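Local coordinates for PUA domain-containing protein (Archaeoglobus fulgidus DSM 4304, PDB 2Q07) that is of unknown function but probably binds RNA, as a C-terminal piece of a longer protein of the archaeosine synthase type 1 family involved in tRNA modification, at residues Val240-Val249 with Gly288-Lys296; Leu215-Leu226 with Val261-Val272. All blocks are in the same frame, centred on the assembly; numbering follows the deposited sequence.

How the contacts relate
Both contacts reach the same mixed sheet of the PUA domain, and their centres lie about 13 Å apart. Contact 1 is formed within that sheet: the edge strand 243-245 pairs with 289-297, mostly through backbone hydrogen bonds, and it is only partly buried, with six of its fourteen touching residues exposed. Contact 2 is the more buried, eight of thirteen, and is almost wholly apolar: strand 214-217 and helix 219-227, from the pre-PUA region, pack against strands 261-265 and 270-275. Strands 289-297 and 270-275 are neighbours, joined by a probable hydrogen bond from K294 N to V272 O; separately, R295 reaches D216 of the pre-PUA strand in a salt bridge.

Contact 1 of 2, residues Val240-Val249 with Gly288-Lys296; sequences VKGTIFAGGV and GIAINVKRK
I244 pairs antiparallel with I291, and the backbone bonds around this pair fix the register. I244 N gives its hydrogen to I291 O, and I244 O accepts from both I291 N (3.0 Å) and A290 N. The bond from A290 N is the more bent, with an N-H...O angle of 136°. V293 N binds G242 O at one end, and A246 N binds G288 O at the other, nearly straight at 162°. A water also bridges G242 O and V293 O.

The polar side-chain contribution comes from K296. Its chain runs extended beyond CG and brings NZ to 2.7 Å from V240 O, in the carbonyl plane and on a lone pair, while a second water links NZ to V240 N.

Among the apolar contacts, V293 CG2, placed beside its own backbone N, meets V240 CG1 at 3.5 Å and I244 CD1 at 3.7 Å. I244 also touches F264 of strand 261-265 and I235 of strand 232-235, which are not its neighbours in the sheet. A290 CB packs against V249 CG2, with M282 of helix 279-282 touching both residues. T243, whose side chain lies on the opposite face from I244, touches I289 CG2 with its CG2 at 3.5 Å, the two side chains crossing at about a right angle. The same methyl sits over the centre of the F245 ring, whose CE2 approaches I289 CG1 obliquely at 3.9 Å.

The one-residue shift in register between I244 and F245, with A290 and I291 both facing I244, defines a classic beta bulge, here in the edge-strand pairing of the PUA domain's mixed sheet.

Contact 2 of 2, residues Leu215-Leu226 with Val261-Val272; sequences LDIYEKIAAYLL and VVVFHNSRIFGV
Helix 219-226 crosses strand 261-265 at 75° with 8.6 Å between the axes, and the backbones come nearest at A222 and V263, A222 CA lying 6.0 Å from V263 CA. A222, at this closest approach, points its CB between the two strands: it lies 3.7 Å from V263 CG2 and 3.8 Å from V272 CG2, and also comes to the edge of the F270 ring near CE1. L225 CD1 reaches the same V263 methyl. Ahead of the helix, I217 and V261 lie alongside each other, running opposite ways, with I217 CD1 4.0 Å from V261 CG1.

L226 closes the far end with its two methyls. Its CG is anti to the backbone N (chi1 -175°), and the branch divides between two residues: CD1 lies over one face of H265 in a CH-pi contact, 3.4 Å from the ring centroid and 26° off its normal, while CD2 packs obliquely against the CB and CG end of F270, 3.7 Å from CB. The aliphatic CG of E219 meets F270 CZ at 3.9 Å.

The buried carboxylate of D216 turns to R295 of strand 289-297 in a salt bridge. Between these segments, then, cohesion comes from methyl and ring contacts, consistent with a hydrophobic interface joining the pre-PUA region to the PUA sheet.

Contact 1 of 2, residues Val240-Val249 with Gly288-Lys296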
loop_
_atom_site.group_PDB
_atom_site.type_symbol
_atom_site.label_atom_id
_atom_site.label_comp_id
_atom_site.label_asym_id
_atom_site.label_seq_id
_atom_site.Cartn_x
_atom_site.Cartn_y
_atom_site.Cartn_z
ATOM N N VAL A 240 -19.496 -23.630 -9.116
ATOM C CA VAL A 240 -18.126 -23.126 -9.180
ATOM C C VAL A 240 -17.157 -24.036 -8.430
ATOM O O VAL A 240 -17.413 -24.426 -7.295
ATOM C CB VAL A 240 -18.023 -21.689 -8.611
ATOM C CG1 VAL A 240 -16.574 -21.223 -8.631
ATOM C CG2 VAL A 240 -18.897 -20.739 -9.435
ATOM N N LYS A 241 -16.046 -24.363 -9.082
ATOM C CA LYS A 241 -15.022 -25.228 -8.514
ATOM C C LYS A 241 -13.610 -24.884 -9.002
ATOM O O LYS A 241 -13.192 -25.312 -10.079
ATOM C CB LYS A 241 -15.322 -26.693 -8.848
ATOM C CG LYS A 241 -16.605 -27.217 -8.226
ATOM C CD LYS A 241 -16.686 -28.734 -8.258
ATOM C CE LYS A 241 -17.960 -29.205 -7.565
ATOM N NZ LYS A 241 -18.040 -30.686 -7.415
ATOM N N GLY A 242 -12.884 -24.108 -8.208
ATOM C CA GLY A 242 -11.525 -23.750 -8.570
ATOM C C GLY A 242 -11.334 -22.757 -9.702
ATOM O O GLY A 242 -10.717 -21.711 -9.504
ATOM N N THR A 243 -11.860 -23.069 -10.884
ATOM C CA THR A 243 -11.692 -22.195 -12.044
ATOM C C THR A 243 -12.979 -21.762 -12.738
ATOM O O THR A 243 -13.965 -22.489 -12.756
ATOM C CB THR A 243 -10.807 -22.877 -13.125
ATOM O OG1 THR A 243 -9.547 -23.258 -12.553
ATOM C CG2 THR A 243 -10.557 -21.926 -14.288
ATOM N N ILE A 244 -12.940 -20.567 -13.321
ATOM C CA ILE A 244 -14.057 -20.006 -14.077
ATOM C C ILE A 244 -13.469 -19.522 -15.403
ATOM O O ILE A 244 -12.715 -18.544 -15.439
ATOM C CB ILE A 244 -14.707 -18.814 -13.346
ATOM C CG1 ILE A 244 -15.385 -19.298 -12.064
ATOM C CG2 ILE A 244 -15.735 -18.135 -14.254
ATOM C CD1 ILE A 244 -15.934 -18.185 -11.209
ATOM N N PHE A 245 -13.789 -20.219 -16.489
ATOM C CA PHE A 245 -13.259 -19.843 -17.795
ATOM C C PHE A 245 -14.001 -18.647 -18.364
ATOM O O PHE A 245 -15.101 -18.320 -17.913
ATOM C CB PHE A 245 -13.331 -21.029 -18.768
ATOM C CG PHE A 245 -12.500 -22.213 -18.347
ATOM C CD1 PHE A 245 -13.043 -23.214 -17.544
ATOM C CD2 PHE A 245 -11.169 -22.322 -18.742
ATOM C CE1 PHE A 245 -12.276 -24.302 -17.141
ATOM C CE2 PHE A 245 -10.391 -23.411 -18.341
ATOM C CZ PHE A 245 -10.947 -24.402 -17.541
ATOM N N ALA A 246 -13.402 -17.998 -19.358
ATOM C CA ALA A 246 -14.007 -16.821 -19.976
ATOM C C ALA A 246 -15.415 -17.098 -20.495
ATOM O O ALA A 246 -16.311 -16.265 -20.361
ATOM C CB ALA A 246 -13.120 -16.311 -21.099
ATOM N N GLY A 247 -15.606 -18.274 -21.079
ATOM C CA GLY A 247 -16.907 -18.644 -21.604
ATOM C C GLY A 247 -18.013 -18.668 -20.561
ATOM O O GLY A 247 -19.192 -18.576 -20.908
ATOM N N GLY A 248 -17.636 -18.787 -19.287
ATOM C CA GLY A 248 -18.625 -18.821 -18.219
ATOM C C GLY A 248 -18.976 -17.452 -17.662
ATOM O O GLY A 248 -19.851 -17.324 -16.800
ATOM N N VAL A 249 -18.298 -16.426 -18.169
ATOM C CA VAL A 249 -18.508 -15.050 -17.732
ATOM C C VAL A 249 -19.538 -14.327 -18.593
ATOM O O VAL A 249 -19.342 -14.166 -19.794
ATOM C CB VAL A 249 -17.193 -14.253 -17.797
ATOM C CG1 VAL A 249 -17.428 -12.816 -17.365
ATOM C CG2 VAL A 249 -16.133 -14.927 -16.938
ATOM N N GLY A 288 -9.593 -18.783 -22.443
ATOM C CA GLY A 288 -8.667 -19.090 -21.370
ATOM C C GLY A 288 -9.290 -18.943 -19.993
ATOM O O GLY A 288 -10.486 -18.668 -19.866
ATOM N N ILE A 289 -8.474 -19.136 -18.959
ATOM C CA ILE A 289 -8.935 -19.023 -17.578
ATOM C C ILE A 289 -9.219 -17.568 -17.220
ATOM O O ILE A 289 -8.341 -16.716 -17.309
ATOM C CB ILE A 289 -7.886 -19.580 -16.588
ATOM C CG1 ILE A 289 -7.695 -21.082 -16.821
ATOM C CG2 ILE A 289 -8.331 -19.313 -15.158
ATOM C CD1 ILE A 289 -6.606 -21.714 -15.946
ATOM N N ALA A 290 -10.453 -17.296 -16.806
ATOM C CA ALA A 290 -10.857 -15.943 -16.451
ATOM C C ALA A 290 -10.582 -15.590 -14.994
ATOM O O ALA A 290 -10.072 -14.502 -14.701
ATOM C CB ALA A 290 -12.334 -15.751 -16.758
ATOM N N ILE A 291 -10.910 -16.505 -14.084
ATOM C CA ILE A 291 -10.721 -16.254 -12.660
ATOM C C ILE A 291 -10.293 -17.476 -11.853
ATOM O O ILE A 291 -10.823 -18.567 -12.031
ATOM C CB ILE A 291 -12.025 -15.755 -12.004
ATOM C CG1 ILE A 291 -12.579 -14.546 -12.754
ATOM C CG2 ILE A 291 -11.769 -15.428 -10.539
ATOM C CD1 ILE A 291 -13.915 -14.060 -12.217
ATOM N N ASN A 292 -9.334 -17.280 -10.959
ATOM C CA ASN A 292 -8.893 -18.348 -10.075
ATOM C C ASN A 292 -9.713 -18.117 -8.801
ATOM O O ASN A 292 -9.525 -17.124 -8.099
ATOM C CB ASN A 292 -7.392 -18.228 -9.803
ATOM C CG ASN A 292 -6.548 -18.492 -11.051
ATOM O OD1 ASN A 292 -6.477 -19.621 -11.536
ATOM N ND2 ASN A 292 -5.915 -17.449 -11.576
ATOM N N VAL A 293 -10.644 -19.023 -8.531
ATOM C CA VAL A 293 -11.533 -18.907 -7.374
ATOM C C VAL A 293 -10.868 -19.149 -6.023
ATOM O O VAL A 293 -10.170 -20.142 -5.829
ATOM C CB VAL A 293 -12.731 -19.884 -7.513
ATOM C CG1 VAL A 293 -13.685 -19.730 -6.336
ATOM C CG2 VAL A 293 -13.439 -19.633 -8.816
ATOM N N LYS A 294 -11.084 -18.225 -5.092
ATOM C CA LYS A 294 -10.534 -18.364 -3.750
ATOM C C LYS A 294 -11.613 -18.910 -2.818
ATOM O O LYS A 294 -11.345 -19.765 -1.977
ATOM C CB LYS A 294 -10.021 -17.021 -3.213
ATOM C CG LYS A 294 -8.667 -16.592 -3.775
ATOM C CD LYS A 294 -7.968 -15.573 -2.866
ATOM C CE LYS A 294 -6.482 -15.437 -3.224
ATOM N NZ LYS A 294 -5.693 -14.629 -2.238
ATOM N N ARG A 295 -12.839 -18.428 -2.976
ATOM C CA ARG A 295 -13.920 -18.885 -2.116
ATOM C C ARG A 295 -15.276 -18.399 -2.622
ATOM O O ARG A 295 -15.357 -17.535 -3.499
ATOM C CB ARG A 295 -13.684 -18.388 -0.681
ATOM C CG ARG A 295 -13.875 -16.880 -0.498
ATOM C CD ARG A 295 -13.348 -16.359 0.846
ATOM N NE ARG A 295 -11.918 -16.054 0.803
ATOM C CZ ARG A 295 -10.950 -16.950 0.949
ATOM N NH1 ARG A 295 -11.248 -18.233 1.160
ATOM N NH2 ARG A 295 -9.679 -16.571 0.862
ATOM N N LYS A 296 -16.339 -18.967 -2.067
ATOM C CA LYS A 296 -17.684 -18.584 -2.452
ATOM C C LYS A 296 -18.642 -18.662 -1.275
ATOM O O LYS A 296 -18.395 -19.373 -0.296
ATOM C CB LYS A 296 -18.176 -19.463 -3.605
ATOM C CG LYS A 296 -18.013 -20.950 -3.367
ATOM C CD LYS A 296 -18.557 -21.738 -4.547
ATOM C CE LYS A 296 -18.529 -23.244 -4.289
ATOM N NZ LYS A 296 -19.290 -23.966 -5.352
HETATM O O HOH W 1 -21.564 -23.228 -6.974
HETATM O O HOH W 2 -8.413 -21.737 -7.192
#

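Contact 2 of 2, residues Leu215-Leu226 with Val261-Val272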
loop_
_atom_site.group_PDB
_atom_site.type_symbol
_atom_site.label_atom_id
_atom_site.label_comp_id
_atom_site.label_asym_id
_atom_site.label_seq_id
_atom_site.Cartn_x
_atom_site.Cartn_y
_atom_site.Cartn_z
ATOM N N LEU A 215 -4.268 -7.581 -0.283
ATOM C CA LEU A 215 -5.289 -7.952 0.687
ATOM C C LEU A 215 -6.236 -9.000 0.142
ATOM O O LEU A 215 -6.653 -8.921 -1.011
ATOM C CB LEU A 215 -6.140 -6.741 1.076
ATOM C CG LEU A 215 -5.669 -5.747 2.132
ATOM C CD1 LEU A 215 -6.748 -4.695 2.322
ATOM C CD2 LEU A 215 -5.393 -6.460 3.438
ATOM N N ASP A 216 -6.558 -9.983 0.973
ATOM C CA ASP A 216 -7.526 -10.994 0.600
ATOM C C ASP A 216 -8.758 -10.476 1.339
ATOM O O ASP A 216 -8.629 -9.978 2.459
ATOM C CB ASP A 216 -7.137 -12.376 1.142
ATOM C CG ASP A 216 -7.939 -13.493 0.499
ATOM O OD1 ASP A 216 -8.953 -13.182 -0.163
ATOM O OD2 ASP A 216 -7.564 -14.676 0.648
ATOM N N ILE A 217 -9.939 -10.567 0.729
ATOM C CA ILE A 217 -11.167 -10.087 1.371
ATOM C C ILE A 217 -12.176 -11.205 1.577
ATOM O O ILE A 217 -12.152 -12.204 0.863
ATOM C CB ILE A 217 -11.859 -8.993 0.535
ATOM C CG1 ILE A 217 -12.190 -9.542 -0.857
ATOM C CG2 ILE A 217 -10.969 -7.753 0.457
ATOM C CD1 ILE A 217 -13.028 -8.609 -1.718
ATOM N N TYR A 218 -13.075 -11.020 2.539
ATOM C CA TYR A 218 -14.085 -12.026 2.823
ATOM C C TYR A 218 -15.523 -11.594 2.537
ATOM O O TYR A 218 -15.735 -10.661 1.776
ATOM C CB TYR A 218 -13.884 -12.547 4.244
ATOM C CG TYR A 218 -12.487 -13.134 4.378
ATOM C CD1 TYR A 218 -11.407 -12.334 4.761
ATOM C CD2 TYR A 218 -12.225 -14.448 4.001
ATOM C CE1 TYR A 218 -10.102 -12.829 4.762
ATOM C CE2 TYR A 218 -10.919 -14.958 3.993
ATOM C CZ TYR A 218 -9.866 -14.139 4.373
ATOM O OH TYR A 218 -8.582 -14.615 4.347
ATOM N N GLU A 219 -16.502 -12.262 3.141
ATOM C CA GLU A 219 -17.914 -11.991 2.849
ATOM C C GLU A 219 -18.496 -10.581 2.868
ATOM O O GLU A 219 -19.064 -10.139 1.874
ATOM C CB GLU A 219 -18.818 -12.886 3.708
ATOM C CG GLU A 219 -20.172 -13.147 3.038
ATOM C CD GLU A 219 -21.186 -13.840 3.943
ATOM O OE1 GLU A 219 -20.783 -14.686 4.769
ATOM O OE2 GLU A 219 -22.394 -13.548 3.808
ATOM N N LYS A 220 -18.382 -9.887 3.991
ATOM C CA LYS A 220 -18.942 -8.544 4.130
ATOM C C LYS A 220 -18.425 -7.551 3.099
ATOM O O LYS A 220 -19.203 -6.793 2.519
ATOM C CB LYS A 220 -18.676 -7.996 5.537
ATOM C CG LYS A 220 -18.427 -9.070 6.581
ATOM C CD LYS A 220 -17.117 -9.800 6.271
ATOM C CE LYS A 220 -16.893 -11.010 7.131
ATOM N NZ LYS A 220 -15.748 -11.772 6.576
ATOM N N ILE A 221 -17.114 -7.553 2.865
ATOM C CA ILE A 221 -16.532 -6.631 1.901
ATOM C C ILE A 221 -16.935 -6.983 0.480
ATOM O O ILE A 221 -17.363 -6.110 -0.263
ATOM C CB ILE A 221 -14.989 -6.592 2.000
ATOM C CG1 ILE A 221 -14.584 -6.051 3.373
ATOM C CG2 ILE A 221 -14.420 -5.725 0.891
ATOM C CD1 ILE A 221 -13.106 -5.769 3.528
ATOM N N ALA A 222 -16.784 -8.255 0.115
ATOM C CA ALA A 222 -17.167 -8.740 -1.209
ATOM C C ALA A 222 -18.638 -8.388 -1.448
ATOM O O ALA A 222 -19.022 -8.013 -2.559
ATOM C CB ALA A 222 -16.969 -10.267 -1.288
ATOM N N ALA A 223 -19.444 -8.518 -0.394
ATOM C CA ALA A 223 -20.872 -8.210 -0.448
ATOM C C ALA A 223 -21.048 -6.733 -0.760
ATOM O O ALA A 223 -21.877 -6.357 -1.587
ATOM C CB ALA A 223 -21.540 -8.546 0.890
ATOM N N TYR A 224 -20.252 -5.898 -0.102
ATOM C CA TYR A 224 -20.321 -4.464 -0.328
ATOM C C TYR A 224 -19.937 -4.135 -1.768
ATOM O O TYR A 224 -20.631 -3.368 -2.432
ATOM C CB TYR A 224 -19.393 -3.720 0.631
ATOM C CG TYR A 224 -19.393 -2.228 0.405
ATOM C CD1 TYR A 224 -20.458 -1.437 0.846
ATOM C CD2 TYR A 224 -18.344 -1.606 -0.268
ATOM C CE1 TYR A 224 -20.476 -0.064 0.624
ATOM C CE2 TYR A 224 -18.351 -0.229 -0.497
ATOM C CZ TYR A 224 -19.419 0.533 -0.047
ATOM O OH TYR A 224 -19.424 1.894 -0.258
ATOM N N LEU A 225 -18.834 -4.714 -2.247
ATOM C CA LEU A 225 -18.375 -4.475 -3.621
ATOM C C LEU A 225 -19.421 -4.936 -4.647
ATOM O O LEU A 225 -19.621 -4.294 -5.683
ATOM C CB LEU A 225 -17.042 -5.205 -3.885
ATOM C CG LEU A 225 -15.802 -4.802 -3.066
ATOM C CD1 LEU A 225 -14.662 -5.780 -3.325
ATOM C CD2 LEU A 225 -15.386 -3.395 -3.437
ATOM N N LEU A 226 -20.077 -6.053 -4.356
ATOM C CA LEU A 226 -21.106 -6.594 -5.236
ATOM C C LEU A 226 -22.261 -5.599 -5.315
ATOM O O LEU A 226 -22.792 -5.337 -6.393
ATOM C CB LEU A 226 -21.607 -7.940 -4.700
ATOM C CG LEU A 226 -22.602 -8.724 -5.563
ATOM C CD1 LEU A 226 -21.997 -8.967 -6.935
ATOM C CD2 LEU A 226 -22.942 -10.045 -4.896
ATOM N N VAL A 261 -8.375 -8.570 -7.474
ATOM C CA VAL A 261 -9.289 -9.394 -6.698
ATOM C C VAL A 261 -10.662 -8.953 -7.194
ATOM O O VAL A 261 -10.976 -7.755 -7.210
ATOM C CB VAL A 261 -9.183 -9.123 -5.174
ATOM C CG1 VAL A 261 -10.311 -9.837 -4.435
ATOM C CG2 VAL A 261 -7.850 -9.611 -4.648
ATOM N N VAL A 262 -11.469 -9.916 -7.621
ATOM C CA VAL A 262 -12.795 -9.609 -8.127
ATOM C C VAL A 262 -13.849 -10.399 -7.370
ATOM O O VAL A 262 -13.550 -11.391 -6.712
ATOM C CB VAL A 262 -12.910 -9.933 -9.641
ATOM C CG1 VAL A 262 -11.861 -9.147 -10.425
ATOM C CG2 VAL A 262 -12.753 -11.426 -9.878
ATOM N N VAL A 263 -15.090 -9.940 -7.460
ATOM C CA VAL A 263 -16.199 -10.599 -6.807
ATOM C C VAL A 263 -17.136 -11.088 -7.902
ATOM O O VAL A 263 -17.773 -10.280 -8.582
ATOM C CB VAL A 263 -16.957 -9.628 -5.883
ATOM C CG1 VAL A 263 -18.209 -10.294 -5.340
ATOM C CG2 VAL A 263 -16.045 -9.174 -4.750
ATOM N N PHE A 264 -17.199 -12.405 -8.083
ATOM C CA PHE A 264 -18.065 -13.008 -9.091
ATOM C C PHE A 264 -19.413 -13.354 -8.461
ATOM O O PHE A 264 -19.523 -13.437 -7.237
ATOM C CB PHE A 264 -17.405 -14.265 -9.675
ATOM C CG PHE A 264 -17.126 -15.347 -8.661
ATOM C CD1 PHE A 264 -18.125 -16.245 -8.277
ATOM C CD2 PHE A 264 -15.861 -15.473 -8.098
ATOM C CE1 PHE A 264 -17.866 -17.256 -7.347
ATOM C CE2 PHE A 264 -15.586 -16.469 -7.170
ATOM C CZ PHE A 264 -16.592 -17.368 -6.790
ATOM N N HIS A 265 -20.440 -13.544 -9.289
ATOM C CA HIS A 265 -21.769 -13.857 -8.771
ATOM C C HIS A 265 -22.783 -14.330 -9.828
ATOM O O HIS A 265 -22.636 -14.056 -11.015
ATOM C CB HIS A 265 -22.355 -12.612 -8.089
ATOM C CG HIS A 265 -22.660 -11.497 -9.045
ATOM N ND1 HIS A 265 -21.688 -10.655 -9.541
ATOM C CD2 HIS A 265 -23.818 -11.130 -9.646
ATOM C CE1 HIS A 265 -22.233 -9.817 -10.408
ATOM N NE2 HIS A 265 -23.524 -10.085 -10.489
ATOM N N ASN A 266 -23.796 -15.060 -9.368
ATOM C CA ASN A 266 -24.910 -15.509 -10.203
ATOM C C ASN A 266 -26.156 -15.511 -9.314
ATOM O O ASN A 266 -26.149 -14.902 -8.247
ATOM C CB ASN A 266 -24.675 -16.888 -10.840
ATOM C CG ASN A 266 -24.319 -17.963 -9.845
ATOM O OD1 ASN A 266 -24.844 -18.019 -8.736
ATOM N ND2 ASN A 266 -23.437 -18.854 -10.259
ATOM N N SER A 267 -27.217 -16.191 -9.733
ATOM C CA SER A 267 -28.452 -16.199 -8.956
ATOM C C SER A 267 -28.428 -16.983 -7.644
ATOM O O SER A 267 -29.351 -16.858 -6.835
ATOM C CB SER A 267 -29.605 -16.722 -9.818
ATOM O OG SER A 267 -29.453 -18.111 -10.058
ATOM N N ARG A 268 -27.390 -17.782 -7.415
ATOM C CA ARG A 268 -27.337 -18.572 -6.187
ATOM C C ARG A 268 -26.130 -18.300 -5.292
ATOM O O ARG A 268 -26.165 -18.599 -4.100
ATOM C CB ARG A 268 -27.377 -20.068 -6.510
ATOM C CG ARG A 268 -26.103 -20.586 -7.157
ATOM C CD ARG A 268 -25.951 -22.095 -7.003
ATOM N NE ARG A 268 -26.983 -22.852 -7.709
ATOM C CZ ARG A 268 -27.031 -24.181 -7.748
ATOM N NH1 ARG A 268 -26.107 -24.896 -7.118
ATOM N NH2 ARG A 268 -28.000 -24.797 -8.413
ATOM N N ILE A 269 -25.065 -17.741 -5.854
ATOM C CA ILE A 269 -23.877 -17.467 -5.060
ATOM C C ILE A 269 -23.063 -16.284 -5.550
ATOM O O ILE A 269 -23.288 -15.737 -6.634
ATOM C CB ILE A 269 -22.891 -18.676 -5.053
ATOM C CG1 ILE A 269 -22.349 -18.906 -6.465
ATOM C CG2 ILE A 269 -23.579 -19.943 -4.566
ATOM C CD1 ILE A 269 -21.190 -19.870 -6.523
ATOM N N PHE A 270 -22.111 -15.894 -4.715
ATOM C CA PHE A 270 -21.166 -14.855 -5.061
ATOM C C PHE A 270 -19.882 -15.284 -4.371
ATOM O O PHE A 270 -19.923 -16.024 -3.387
ATOM C CB PHE A 270 -21.650 -13.460 -4.631
ATOM C CG PHE A 270 -21.658 -13.218 -3.153
ATOM C CD1 PHE A 270 -20.655 -12.452 -2.559
ATOM C CD2 PHE A 270 -22.708 -13.678 -2.366
ATOM C CE1 PHE A 270 -20.701 -12.143 -1.208
ATOM C CE2 PHE A 270 -22.772 -13.377 -1.013
ATOM C CZ PHE A 270 -21.768 -12.606 -0.428
ATOM N N GLY A 271 -18.745 -14.879 -4.922
ATOM C CA GLY A 271 -17.483 -15.270 -4.329
ATOM C C GLY A 271 -16.331 -14.317 -4.581
ATOM O O GLY A 271 -16.500 -13.231 -5.134
ATOM N N VAL A 272 -15.152 -14.746 -4.155
ATOM C CA VAL A 272 -13.932 -13.965 -4.284
ATOM C C VAL A 272 -12.931 -14.761 -5.113
ATOM O O VAL A 272 -12.853 -15.979 -4.984
ATOM C CB VAL A 272 -13.315 -13.690 -2.891
ATOM C CG1 VAL A 272 -11.987 -12.968 -3.039
ATOM C CG2 VAL A 272 -14.278 -12.865 -2.046
#